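Local coordinates for mandelate racemase/muconate lactonizing enzyme-like protein (Roseovarius sp. TM1035, PDB 3RCY) that belongs to the mandelate racemase/muconate lactonizing enzyme family, binds magnesium and is probably an isomerase of the enolase superfamily, at residues D205-A219 and I226-P239. Numbering follows the deposited sequence.
Sequences DLLFGTHGQFTTAGA and IEPYSPLWYEEPVP. With MG (magnesium ion), chain I.
Leu-207 CD2 sits over one face of the Trp-233 indole, 3.7 Å from the centroid of its six-membered ring, in a CH-pi contact. Phe-208 O lies at the edge of that indole. The Phe-208 ring takes Ile-226 CD1 over one face, 3.6 Å from its centroid. The Tyr-234 ring runs alongside that of Phe-208, CD1 against CD2; Pro-237 CB covers one face of it, offset toward the rim, and Ala-219 O is at its edge. Tyr-234 CG is anti to the backbone N (chi1 -173°), which carries OH out to Ala-219. Tyr-234 OH donates to Ala-219 O at 2.6 Å, in the carbonyl plane and on a lone pair. Strands 205-208 and 233-235 run parallel, joined by helix 216-226, as one beta-alpha-beta unit of the enolase-type barrel. Trp-233 O accepts from Phe-208 N, and Phe-208 O from Glu-235 N. Beyond the strand, Thr-210 OG1 donates to Glu-235 O (2.6 Å). Glu-235 OE2 binds magnesium at 2.2 Å, and Glu-261 also binds the metal. Glu-235 OE1 pairs with Lys-166 and accepts a weak bond from Trp-233 NE1. An alanine at Trp-233 would probably open a gap beside Leu-207 CD2 and leave Glu-235 OE1 without its weak indole donor. Water 3 links the magnesium to Thr-210 O and Glu-236 OE1. Glu-236 OE2 pairs with Arg-262.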
# COMPACT_ATOMS: atom_id res chain seq x y z
N ASP A 205 7.18 -26.97 -24.19
CA ASP A 205 7.50 -25.71 -23.53
C ASP A 205 8.99 -25.59 -23.21
O ASP A 205 9.66 -26.60 -23.01
CB ASP A 205 6.67 -25.55 -22.25
CG ASP A 205 5.23 -25.21 -22.56
OD1 ASP A 205 4.97 -24.07 -23.03
OD2 ASP A 205 4.37 -26.08 -22.33
N LEU A 206 9.47 -24.36 -23.19
CA LEU A 206 10.83 -24.05 -22.77
C LEU A 206 10.81 -23.64 -21.30
O LEU A 206 10.06 -22.73 -20.91
CB LEU A 206 11.40 -22.90 -23.61
CG LEU A 206 12.10 -23.17 -24.95
CD1 LEU A 206 11.32 -24.11 -25.85
CD2 LEU A 206 12.38 -21.83 -25.65
N LEU A 207 11.61 -24.32 -20.49
CA LEU A 207 11.74 -23.98 -19.07
C LEU A 207 13.12 -23.38 -18.87
O LEU A 207 14.13 -24.06 -19.07
CB LEU A 207 11.54 -25.22 -18.20
CG LEU A 207 10.32 -26.09 -18.52
CD1 LEU A 207 10.38 -27.40 -17.78
CD2 LEU A 207 9.00 -25.38 -18.20
N PHE A 208 13.16 -22.10 -18.52
CA PHE A 208 14.43 -21.41 -18.36
C PHE A 208 14.94 -21.61 -16.94
O PHE A 208 14.48 -20.94 -16.00
CB PHE A 208 14.32 -19.93 -18.73
CG PHE A 208 15.63 -19.31 -19.09
CD1 PHE A 208 16.14 -19.45 -20.37
CD2 PHE A 208 16.36 -18.62 -18.13
CE1 PHE A 208 17.38 -18.89 -20.71
CE2 PHE A 208 17.60 -18.06 -18.46
CZ PHE A 208 18.11 -18.20 -19.75
N GLY A 209 15.86 -22.56 -16.80
CA GLY A 209 16.19 -23.13 -15.50
C GLY A 209 17.34 -22.47 -14.77
O GLY A 209 18.27 -23.15 -14.35
N THR A 210 17.26 -21.15 -14.62
CA THR A 210 18.31 -20.38 -13.92
C THR A 210 18.53 -20.85 -12.47
O THR A 210 17.66 -21.51 -11.89
CB THR A 210 18.02 -18.85 -13.99
OG1 THR A 210 16.66 -18.63 -14.39
CG2 THR A 210 18.91 -18.20 -15.01
N HIS A 211 19.69 -20.52 -11.91
CA HIS A 211 20.13 -21.03 -10.62
C HIS A 211 20.39 -19.91 -9.59
O HIS A 211 21.31 -20.01 -8.78
CB HIS A 211 21.41 -21.86 -10.81
CG HIS A 211 21.16 -23.20 -11.45
ND1 HIS A 211 21.01 -23.35 -12.82
CD2 HIS A 211 21.04 -24.43 -10.92
CE1 HIS A 211 20.81 -24.63 -13.09
NE2 HIS A 211 20.82 -25.31 -11.96
N GLY A 212 19.58 -18.86 -9.62
CA GLY A 212 19.73 -17.76 -8.66
C GLY A 212 21.01 -16.96 -8.78
O GLY A 212 21.51 -16.43 -7.77
N GLN A 213 21.54 -16.85 -10.00
CA GLN A 213 22.83 -16.20 -10.26
C GLN A 213 22.81 -14.68 -10.09
O GLN A 213 23.86 -14.07 -9.87
CB GLN A 213 23.29 -16.44 -11.71
CG GLN A 213 23.62 -17.86 -12.10
CD GLN A 213 22.49 -18.53 -12.85
OE1 GLN A 213 21.32 -18.46 -12.44
NE2 GLN A 213 22.83 -19.19 -13.95
N PHE A 214 21.63 -14.08 -10.21
CA PHE A 214 21.56 -12.67 -10.58
C PHE A 214 21.06 -11.69 -9.53
O PHE A 214 20.28 -12.04 -8.64
CB PHE A 214 20.75 -12.52 -11.87
CG PHE A 214 21.30 -13.34 -12.99
CD1 PHE A 214 22.59 -13.09 -13.48
CD2 PHE A 214 20.57 -14.39 -13.54
CE1 PHE A 214 23.13 -13.86 -14.50
CE2 PHE A 214 21.10 -15.16 -14.57
CZ PHE A 214 22.38 -14.89 -15.05
N THR A 215 21.52 -10.46 -9.67
CA THR A 215 20.91 -9.33 -8.98
C THR A 215 19.53 -9.16 -9.59
O THR A 215 19.26 -9.67 -10.67
CB THR A 215 21.72 -8.05 -9.18
OG1 THR A 215 21.86 -7.79 -10.58
CG2 THR A 215 23.11 -8.19 -8.56
N THR A 216 18.66 -8.43 -8.90
CA THR A 216 17.33 -8.11 -9.42
C THR A 216 17.46 -7.44 -10.78
O THR A 216 16.79 -7.82 -11.75
CB THR A 216 16.61 -7.18 -8.43
OG1 THR A 216 16.71 -7.73 -7.11
CG2 THR A 216 15.13 -7.03 -8.81
N ALA A 217 18.34 -6.44 -10.85
CA ALA A 217 18.63 -5.71 -12.08
C ALA A 217 19.05 -6.66 -13.21
O ALA A 217 18.55 -6.56 -14.34
CB ALA A 217 19.73 -4.69 -11.82
N GLY A 218 19.98 -7.56 -12.89
CA GLY A 218 20.49 -8.53 -13.85
C GLY A 218 19.44 -9.51 -14.33
O GLY A 218 19.38 -9.80 -15.53
N ALA A 219 18.62 -9.99 -13.40
CA ALA A 219 17.54 -10.93 -13.72
C ALA A 219 16.50 -10.32 -14.65
O ALA A 219 15.95 -11.00 -15.51
CB ALA A 219 16.87 -11.43 -12.45
N ILE A 226 14.72 -12.79 -23.22
CA ILE A 226 14.23 -14.12 -23.60
C ILE A 226 12.70 -14.19 -23.71
O ILE A 226 12.15 -15.20 -24.15
CB ILE A 226 14.78 -15.24 -22.65
CG1 ILE A 226 14.32 -15.02 -21.21
CG2 ILE A 226 16.32 -15.31 -22.74
CD1 ILE A 226 14.43 -16.26 -20.30
N GLU A 227 12.02 -13.11 -23.32
CA GLU A 227 10.56 -12.99 -23.49
C GLU A 227 9.99 -13.41 -24.87
O GLU A 227 8.96 -14.09 -24.90
CB GLU A 227 10.07 -11.57 -23.15
CG GLU A 227 9.91 -11.36 -21.65
CD GLU A 227 9.69 -9.91 -21.27
OE1 GLU A 227 9.38 -9.06 -22.14
OE2 GLU A 227 9.80 -9.62 -20.06
N PRO A 228 10.65 -13.02 -25.98
CA PRO A 228 10.07 -13.35 -27.30
C PRO A 228 9.91 -14.85 -27.60
O PRO A 228 9.20 -15.20 -28.55
CB PRO A 228 11.05 -12.71 -28.29
CG PRO A 228 11.73 -11.63 -27.51
CD PRO A 228 11.86 -12.20 -26.13
N TYR A 229 10.55 -15.71 -26.81
CA TYR A 229 10.52 -17.15 -27.09
C TYR A 229 9.46 -17.87 -26.27
O TYR A 229 9.36 -19.11 -26.31
CB TYR A 229 11.93 -17.75 -26.95
CG TYR A 229 12.85 -16.98 -27.85
CD1 TYR A 229 12.89 -17.24 -29.22
CD2 TYR A 229 13.60 -15.91 -27.35
CE1 TYR A 229 13.70 -16.47 -30.07
CE2 TYR A 229 14.40 -15.16 -28.18
CZ TYR A 229 14.45 -15.44 -29.53
OH TYR A 229 15.24 -14.68 -30.35
N SER A 230 8.68 -17.07 -25.55
CA SER A 230 7.58 -17.55 -24.72
C SER A 230 7.98 -18.70 -23.77
O SER A 230 7.31 -19.74 -23.73
CB SER A 230 6.37 -17.93 -25.59
OG SER A 230 5.25 -18.25 -24.77
N PRO A 231 9.07 -18.53 -23.00
CA PRO A 231 9.38 -19.58 -22.02
C PRO A 231 8.25 -19.75 -21.00
O PRO A 231 7.63 -18.76 -20.59
CB PRO A 231 10.65 -19.06 -21.34
CG PRO A 231 10.64 -17.59 -21.57
CD PRO A 231 9.98 -17.37 -22.88
N LEU A 232 7.98 -20.99 -20.61
CA LEU A 232 6.89 -21.27 -19.68
C LEU A 232 7.20 -20.74 -18.27
O LEU A 232 6.30 -20.27 -17.58
CB LEU A 232 6.56 -22.77 -19.65
CG LEU A 232 5.37 -23.24 -18.80
CD1 LEU A 232 4.78 -24.51 -19.36
CD2 LEU A 232 5.78 -23.47 -17.33
N TRP A 233 8.46 -20.84 -17.85
CA TRP A 233 8.87 -20.24 -16.58
C TRP A 233 10.32 -19.76 -16.59
O TRP A 233 11.11 -20.15 -17.45
CB TRP A 233 8.58 -21.14 -15.36
CG TRP A 233 9.52 -22.32 -15.10
CD1 TRP A 233 10.89 -22.30 -15.04
CD2 TRP A 233 9.13 -23.67 -14.79
NE1 TRP A 233 11.37 -23.57 -14.75
CE2 TRP A 233 10.31 -24.42 -14.59
CE3 TRP A 233 7.89 -24.31 -14.68
CZ2 TRP A 233 10.28 -25.78 -14.28
CZ3 TRP A 233 7.87 -25.68 -14.37
CH2 TRP A 233 9.06 -26.39 -14.18
N TYR A 234 10.61 -18.90 -15.62
CA TYR A 234 11.91 -18.32 -15.36
C TYR A 234 12.20 -18.75 -13.93
O TYR A 234 11.57 -18.26 -12.98
CB TYR A 234 11.79 -16.80 -15.48
CG TYR A 234 13.06 -15.97 -15.42
CD1 TYR A 234 14.34 -16.55 -15.54
CD2 TYR A 234 12.98 -14.58 -15.29
CE1 TYR A 234 15.48 -15.77 -15.51
CE2 TYR A 234 14.11 -13.79 -15.25
CZ TYR A 234 15.36 -14.38 -15.37
OH TYR A 234 16.48 -13.59 -15.34
N GLU A 235 13.12 -19.69 -13.78
CA GLU A 235 13.37 -20.34 -12.50
C GLU A 235 14.42 -19.60 -11.67
O GLU A 235 15.41 -19.12 -12.20
CB GLU A 235 13.82 -21.78 -12.73
CG GLU A 235 13.97 -22.62 -11.47
CD GLU A 235 13.96 -24.12 -11.78
OE1 GLU A 235 13.42 -24.51 -12.83
OE2 GLU A 235 14.47 -24.89 -10.95
N GLU A 236 14.19 -19.49 -10.36
CA GLU A 236 15.18 -18.89 -9.45
C GLU A 236 15.97 -17.74 -10.10
O GLU A 236 17.19 -17.83 -10.27
CB GLU A 236 16.16 -19.96 -8.95
CG GLU A 236 15.55 -21.00 -8.01
CD GLU A 236 16.59 -21.58 -7.08
OE1 GLU A 236 17.57 -22.19 -7.58
OE2 GLU A 236 16.44 -21.42 -5.84
N PRO A 237 15.29 -16.65 -10.49
CA PRO A 237 16.05 -15.59 -11.19
C PRO A 237 17.07 -14.88 -10.30
O PRO A 237 18.04 -14.29 -10.80
CB PRO A 237 14.95 -14.61 -11.63
CG PRO A 237 13.78 -14.90 -10.72
CD PRO A 237 13.84 -16.37 -10.45
N VAL A 238 16.85 -14.94 -8.99
CA VAL A 238 17.69 -14.28 -7.99
C VAL A 238 17.97 -15.29 -6.87
O VAL A 238 17.30 -16.31 -6.80
CB VAL A 238 17.02 -12.99 -7.41
CG1 VAL A 238 16.86 -11.93 -8.49
CG2 VAL A 238 15.67 -13.31 -6.74
N PRO A 239 18.96 -15.02 -5.99
CA PRO A 239 19.21 -15.94 -4.87
C PRO A 239 17.97 -16.11 -3.97
O PRO A 239 17.11 -15.23 -3.94
CB PRO A 239 20.35 -15.27 -4.11
CG PRO A 239 21.07 -14.45 -5.17
CD PRO A 239 19.97 -13.94 -6.04
MG MG I . 16.53 -25.51 -10.43
O HOH W 1 7.27 -22.44 -23.56
O HOH W 2 17.18 -25.07 -12.52
O HOH W 3 17.51 -23.45 -9.99
O HOH W 4 16.30 -27.77 -11.01
O HOH W 5 18.65 -25.99 -9.68